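Local coordinates for NmrA family protein (Shigella flexneri 2a, PDB 3QVO) that is of uncharacterised function but, as an NmrA-family protein with a Rossmann fold, probably binds NAD(P), at residues H38-L43 and Q51-R56; D156-E159 and E164-I167. One frame throughout, in Å; residues are numbered along the deposited sequence.

Contact 1: H38-L43 and Q51-R56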
loop_
_atom_site.group_PDB
_atom_site.type_symbol
_atom_site.label_atom_id
_atom_site.label_comp_id
_atom_site.label_asym_id
_atom_site.label_seq_id
_atom_site.Cartn_x
_atom_site.Cartn_y
_atom_site.Cartn_z
ATOM N N HIS A 38 5.528 -7.018 6.998
ATOM C CA HIS A 38 4.600 -7.289 8.074
ATOM C C HIS A 38 3.293 -7.808 7.466
ATOM O O HIS A 38 2.687 -8.716 7.994
ATOM C CB HIS A 38 4.305 -6.029 8.900
ATOM C CG HIS A 38 5.483 -5.455 9.625
ATOM N ND1 HIS A 38 6.012 -6.022 10.760
ATOM C CD2 HIS A 38 6.173 -4.307 9.434
ATOM C CE1 HIS A 38 7.011 -5.280 11.204
ATOM N NE2 HIS A 38 7.124 -4.225 10.419
ATOM N N VAL A 39 2.854 -7.227 6.370
ATOM C CA VAL A 39 1.619 -7.661 5.743
ATOM C C VAL A 39 1.772 -9.097 5.281
ATOM O O VAL A 39 0.914 -9.953 5.558
ATOM C CB VAL A 39 1.260 -6.819 4.513
ATOM C CG1 VAL A 39 0.087 -7.394 3.818
ATOM C CG2 VAL A 39 1.004 -5.409 4.901
ATOM N N ILE A 40 2.894 -9.365 4.624
ATOM C CA ILE A 40 3.164 -10.703 4.097
ATOM C C ILE A 40 3.093 -11.728 5.225
ATOM O O ILE A 40 2.509 -12.793 5.072
ATOM C CB ILE A 40 4.549 -10.740 3.439
ATOM C CG1 ILE A 40 4.499 -9.988 2.133
ATOM C CG2 ILE A 40 5.062 -12.152 3.234
ATOM C CD1 ILE A 40 5.875 -9.582 1.612
ATOM N N ASN A 41 3.697 -11.386 6.357
ATOM C CA ASN A 41 3.702 -12.202 7.555
ATOM C C ASN A 41 2.335 -12.449 8.179
ATOM O O ASN A 41 2.044 -13.540 8.681
ATOM C CB ASN A 41 4.498 -11.471 8.604
ATOM C CG ASN A 41 5.820 -12.106 8.897
ATOM O OD1 ASN A 41 6.837 -11.749 8.257
ATOM N ND2 ASN A 41 5.851 -13.001 9.937
ATOM N N GLN A 42 1.516 -11.417 8.238
ATOM C CA GLN A 42 0.165 -11.611 8.707
ATOM C C GLN A 42 -0.647 -12.414 7.710
ATOM O O GLN A 42 -1.564 -13.127 8.105
ATOM C CB GLN A 42 -0.515 -10.295 8.913
ATOM C CG GLN A 42 0.198 -9.416 9.917
ATOM C CD GLN A 42 -0.710 -8.314 10.375
ATOM O OE1 GLN A 42 -1.731 -8.589 11.056
ATOM N NE2 GLN A 42 -0.379 -7.072 10.012
ATOM N N LEU A 43 -0.329 -12.310 6.422
ATOM C CA LEU A 43 -1.050 -13.091 5.422
ATOM C C LEU A 43 -0.601 -14.566 5.378
ATOM O O LEU A 43 -1.285 -15.415 4.803
ATOM C CB LEU A 43 -0.965 -12.423 4.046
ATOM C CG LEU A 43 -1.640 -11.044 3.942
ATOM C CD1 LEU A 43 -1.483 -10.532 2.571
ATOM C CD2 LEU A 43 -3.145 -11.001 4.380
ATOM N N GLN A 51 -1.023 -15.029 -1.906
ATOM C CA GLN A 51 -0.382 -13.708 -2.066
ATOM C C GLN A 51 0.735 -13.760 -3.087
ATOM O O GLN A 51 1.611 -14.597 -3.014
ATOM C CB GLN A 51 0.125 -13.146 -0.718
ATOM C CG GLN A 51 1.025 -14.054 0.111
ATOM C CD GLN A 51 1.416 -13.419 1.436
ATOM O OE1 GLN A 51 1.502 -12.200 1.527
ATOM N NE2 GLN A 51 1.704 -14.236 2.449
ATOM N N THR A 52 0.662 -12.889 -4.077
ATOM C CA THR A 52 1.661 -12.825 -5.104
ATOM C C THR A 52 2.555 -11.658 -4.774
ATOM O O THR A 52 2.082 -10.549 -4.613
ATOM C CB THR A 52 1.021 -12.589 -6.435
ATOM O OG1 THR A 52 0.122 -13.660 -6.719
ATOM C CG2 THR A 52 2.089 -12.438 -7.554
ATOM N N LEU A 53 3.850 -11.916 -4.671
ATOM C CA LEU A 53 4.805 -10.943 -4.156
ATOM C C LEU A 53 5.693 -10.513 -5.309
ATOM O O LEU A 53 6.577 -11.252 -5.753
ATOM C CB LEU A 53 5.625 -11.556 -3.046
ATOM C CG LEU A 53 4.833 -12.236 -1.920
ATOM C CD1 LEU A 53 5.794 -12.767 -0.853
ATOM C CD2 LEU A 53 3.759 -11.338 -1.276
ATOM N N PHE A 54 5.429 -9.304 -5.794
ATOM C CA PHE A 54 6.041 -8.748 -6.974
ATOM C C PHE A 54 7.105 -7.768 -6.519
ATOM O O PHE A 54 6.788 -6.795 -5.857
ATOM C CB PHE A 54 4.941 -8.011 -7.700
ATOM C CG PHE A 54 5.280 -7.530 -9.068
ATOM C CD1 PHE A 54 5.058 -8.340 -10.186
ATOM C CD2 PHE A 54 5.704 -6.214 -9.260
ATOM C CE1 PHE A 54 5.301 -7.847 -11.467
ATOM C CE2 PHE A 54 5.968 -5.719 -10.515
ATOM C CZ PHE A 54 5.770 -6.529 -11.639
ATOM N N ALA A 55 8.362 -8.038 -6.885
ATOM C CA ALA A 55 9.445 -7.174 -6.536
ATOM C C ALA A 55 10.574 -7.184 -7.560
ATOM O O ALA A 55 10.806 -8.161 -8.257
ATOM C CB ALA A 55 9.997 -7.574 -5.177
ATOM N N ARG A 56 11.302 -6.076 -7.574
ATOM C CA ARG A 56 12.378 -5.831 -8.475
ATOM C C ARG A 56 13.506 -6.779 -8.184
ATOM O O ARG A 56 14.082 -7.376 -9.090
ATOM C CB ARG A 56 12.877 -4.382 -8.298
ATOM C CG ARG A 56 12.308 -3.362 -9.298
ATOM C CD ARG A 56 12.742 -1.913 -8.971
ATOM N NE ARG A 56 13.939 -1.484 -9.725
ATOM C CZ ARG A 56 13.955 -0.522 -10.668
ATOM N NH1 ARG A 56 12.828 0.143 -11.018
ATOM N NH2 ARG A 56 15.105 -0.207 -11.282
#
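The side-chain nitrogen NE2 of Gln51 is gripped twice, by the backbone oxygen of Ile40 and by the side-chain oxygen of Asn68, which lies outside the two segments. Across the contact, Gln51 NE2 stands 3.1 Å from Ile40 O in a nearly straight bond (171° at the hydrogen). It meets the carbonyl in its plane, on a lone pair, and that carbonyl oxygen in turn lies in the plane of the Gln51 amide. With CG set between its backbone N and carbonyl carbon (chi1 53°), Gln51 runs extended from the strand up to the helix. The two acceptors settle which end of the amide is nitrogen. Its oxygen is buried without a polar partner: Gln51 OE1 is 3.5 Å from Leu43 CB and 3.4 Å from Ile40 CA. Two residues along the strand, Leu53 meets Ile40 tip to tip, its CD2 lying 3.7 Å from Ile40 CG1, while Pro66 covers Ile40 from a loop. Helix 34-43 thus packs, nearly antiparallel at 157°, onto the strand that follows it, closing the beta-alpha-beta crossover of strand 24-29, helix 34-43 and strand 49-55 with which a Rossmann fold begins.

Contact 2: D156-E159 and E164-I167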
loop_
_atom_site.group_PDB
_atom_site.type_symbol
_atom_site.label_atom_id
_atom_site.label_comp_id
_atom_site.label_asym_id
_atom_site.label_seq_id
_atom_site.Cartn_x
_atom_site.Cartn_y
_atom_site.Cartn_z
ATOM N N ASP A 156 -4.396 11.878 -7.223
ATOM C CA ASP A 156 -5.452 12.378 -8.080
ATOM C C ASP A 156 -5.841 11.342 -9.144
ATOM O O ASP A 156 -7.015 11.213 -9.488
ATOM C CB ASP A 156 -5.014 13.661 -8.814
ATOM C CG ASP A 156 -4.807 14.885 -7.888
ATOM O OD1 ASP A 156 -5.110 14.872 -6.660
ATOM O OD2 ASP A 156 -4.299 15.883 -8.425
ATOM N N ALA A 157 -4.858 10.639 -9.701
ATOM C CA ALA A 157 -5.125 9.665 -10.726
ATOM C C ALA A 157 -5.955 8.530 -10.102
ATOM O O ALA A 157 -6.919 8.065 -10.695
ATOM C CB ALA A 157 -3.818 9.143 -11.366
ATOM N N ILE A 158 -5.582 8.101 -8.898
ATOM C CA ILE A 158 -6.309 7.056 -8.202
ATOM C C ILE A 158 -7.737 7.507 -7.940
ATOM O O ILE A 158 -8.677 6.793 -8.307
ATOM C CB ILE A 158 -5.564 6.632 -6.960
ATOM C CG1 ILE A 158 -4.313 5.848 -7.370
ATOM C CG2 ILE A 158 -6.440 5.824 -6.012
ATOM C CD1 ILE A 158 -3.305 5.709 -6.276
ATOM N N GLU A 159 -7.913 8.733 -7.427
ATOM C CA GLU A 159 -9.267 9.238 -7.143
ATOM C C GLU A 159 -10.158 9.393 -8.348
ATOM O O GLU A 159 -11.370 9.381 -8.198
ATOM C CB GLU A 159 -9.237 10.552 -6.349
ATOM C CG GLU A 159 -8.651 10.372 -4.961
ATOM C CD GLU A 159 -8.607 11.667 -4.148
ATOM O OE1 GLU A 159 -8.359 12.761 -4.723
ATOM O OE2 GLU A 159 -8.796 11.594 -2.910
ATOM N N GLU A 164 -12.168 0.721 -6.972
ATOM C CA GLU A 164 -12.558 0.633 -5.573
ATOM C C GLU A 164 -11.279 0.823 -4.753
ATOM O O GLU A 164 -10.593 -0.149 -4.439
ATOM C CB GLU A 164 -13.257 -0.711 -5.290
ATOM C CG GLU A 164 -14.719 -0.778 -5.800
ATOM C CD GLU A 164 -15.374 -2.169 -5.692
ATOM O OE1 GLU A 164 -14.656 -3.195 -5.576
ATOM O OE2 GLU A 164 -16.635 -2.237 -5.740
ATOM N N TYR A 165 -10.949 2.071 -4.450
ATOM C CA TYR A 165 -9.647 2.399 -3.888
ATOM C C TYR A 165 -9.702 2.733 -2.421
ATOM O O TYR A 165 -10.710 3.123 -1.902
ATOM C CB TYR A 165 -8.992 3.571 -4.656
ATOM C CG TYR A 165 -9.685 4.905 -4.466
ATOM C CD1 TYR A 165 -9.401 5.694 -3.375
ATOM C CD2 TYR A 165 -10.619 5.364 -5.378
ATOM C CE1 TYR A 165 -10.043 6.881 -3.177
ATOM C CE2 TYR A 165 -11.268 6.556 -5.208
ATOM C CZ TYR A 165 -10.974 7.322 -4.087
ATOM O OH TYR A 165 -11.570 8.539 -3.861
ATOM N N THR A 166 -8.590 2.528 -1.750
ATOM C CA THR A 166 -8.334 3.145 -0.477
ATOM C C THR A 166 -6.904 3.680 -0.568
ATOM O O THR A 166 -5.975 2.925 -0.856
ATOM C CB THR A 166 -8.411 2.150 0.647
ATOM O OG1 THR A 166 -9.667 1.428 0.612
ATOM C CG2 THR A 166 -8.191 2.860 1.994
ATOM N N ILE A 167 -6.733 4.982 -0.363
ATOM C CA ILE A 167 -5.406 5.597 -0.331
ATOM C C ILE A 167 -5.081 5.745 1.135
ATOM O O ILE A 167 -5.916 6.185 1.918
ATOM C CB ILE A 167 -5.374 7.002 -1.046
ATOM C CG1 ILE A 167 -5.559 6.821 -2.549
ATOM C CG2 ILE A 167 -4.083 7.717 -0.779
ATOM C CD1 ILE A 167 -6.121 8.037 -3.312
HETATM O O HOH W 1 -10.650 9.988 -2.135
HETATM O O HOH W 2 -13.171 9.732 -5.955
#
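Tyr165 lays the base of its side chain against Ile158 and carries the rest of its ring past Glu159. The methyl Ile158 CG2 is the hub of the apolar part: it stands 3.7 Å from Tyr165 CB and 3.5 Å from Ile167 CD1, touching both of two residues that project from the same side of the strand. Holding CG2 anti to the backbone N turns this branch of Ile158 to the strand. Farther out, the aliphatic part of Glu159 takes over, with Glu159 CG 3.6 Å from Tyr165 OH and 3.8 Å from Ile167 CD1. The glutamate continues fully extended (chi2 180°), its carboxylate tilted 55° to the tyrosine ring and drawn to Arg186 by a salt bridge and to Asn218 by a hydrogen bond. Water extends the polar rim. One molecule, in the plane of the ring at its edge, lies 2.9 Å from both Glu159 O and Tyr165 OH, tying the phenol to the helix backbone; a second water links Glu159 OE2 to the phenol, though its distance to Tyr165 OH is too short to be trusted. Helix 149-159 thereby covers strand 164-174, which runs in the sheet between strands 119-123 and 217-222, while Ile109 of helix 101-114 adjoins Ala157 and Ile158 on the helix's flank.

How the contacts relate
Contacts 1 and 2 apply one principle twice: a helix lies on the strand that follows it, touching it through two residues spaced two apart. Their centres are 21 Å apart and their nearest atoms about 12 Å, so they do not touch; what they share is the sheet that both reach, on opposite sides of the chain's centre. As expected for right-handed crossovers that progress in opposite directions along a Rossmann sheet, the two helices cover opposite faces. Contact 1 adds a direct side-chain-to-backbone hydrogen bond to its apolar packing, whereas in contact 2 the polar link passes through water. The bound 5-mercapto-2-nitro-benzoic acid, beside Lys83, Gln87 and Cys115, involves neither contact; Cys115 directly follows helix 101-114, the neighbour of contact 2.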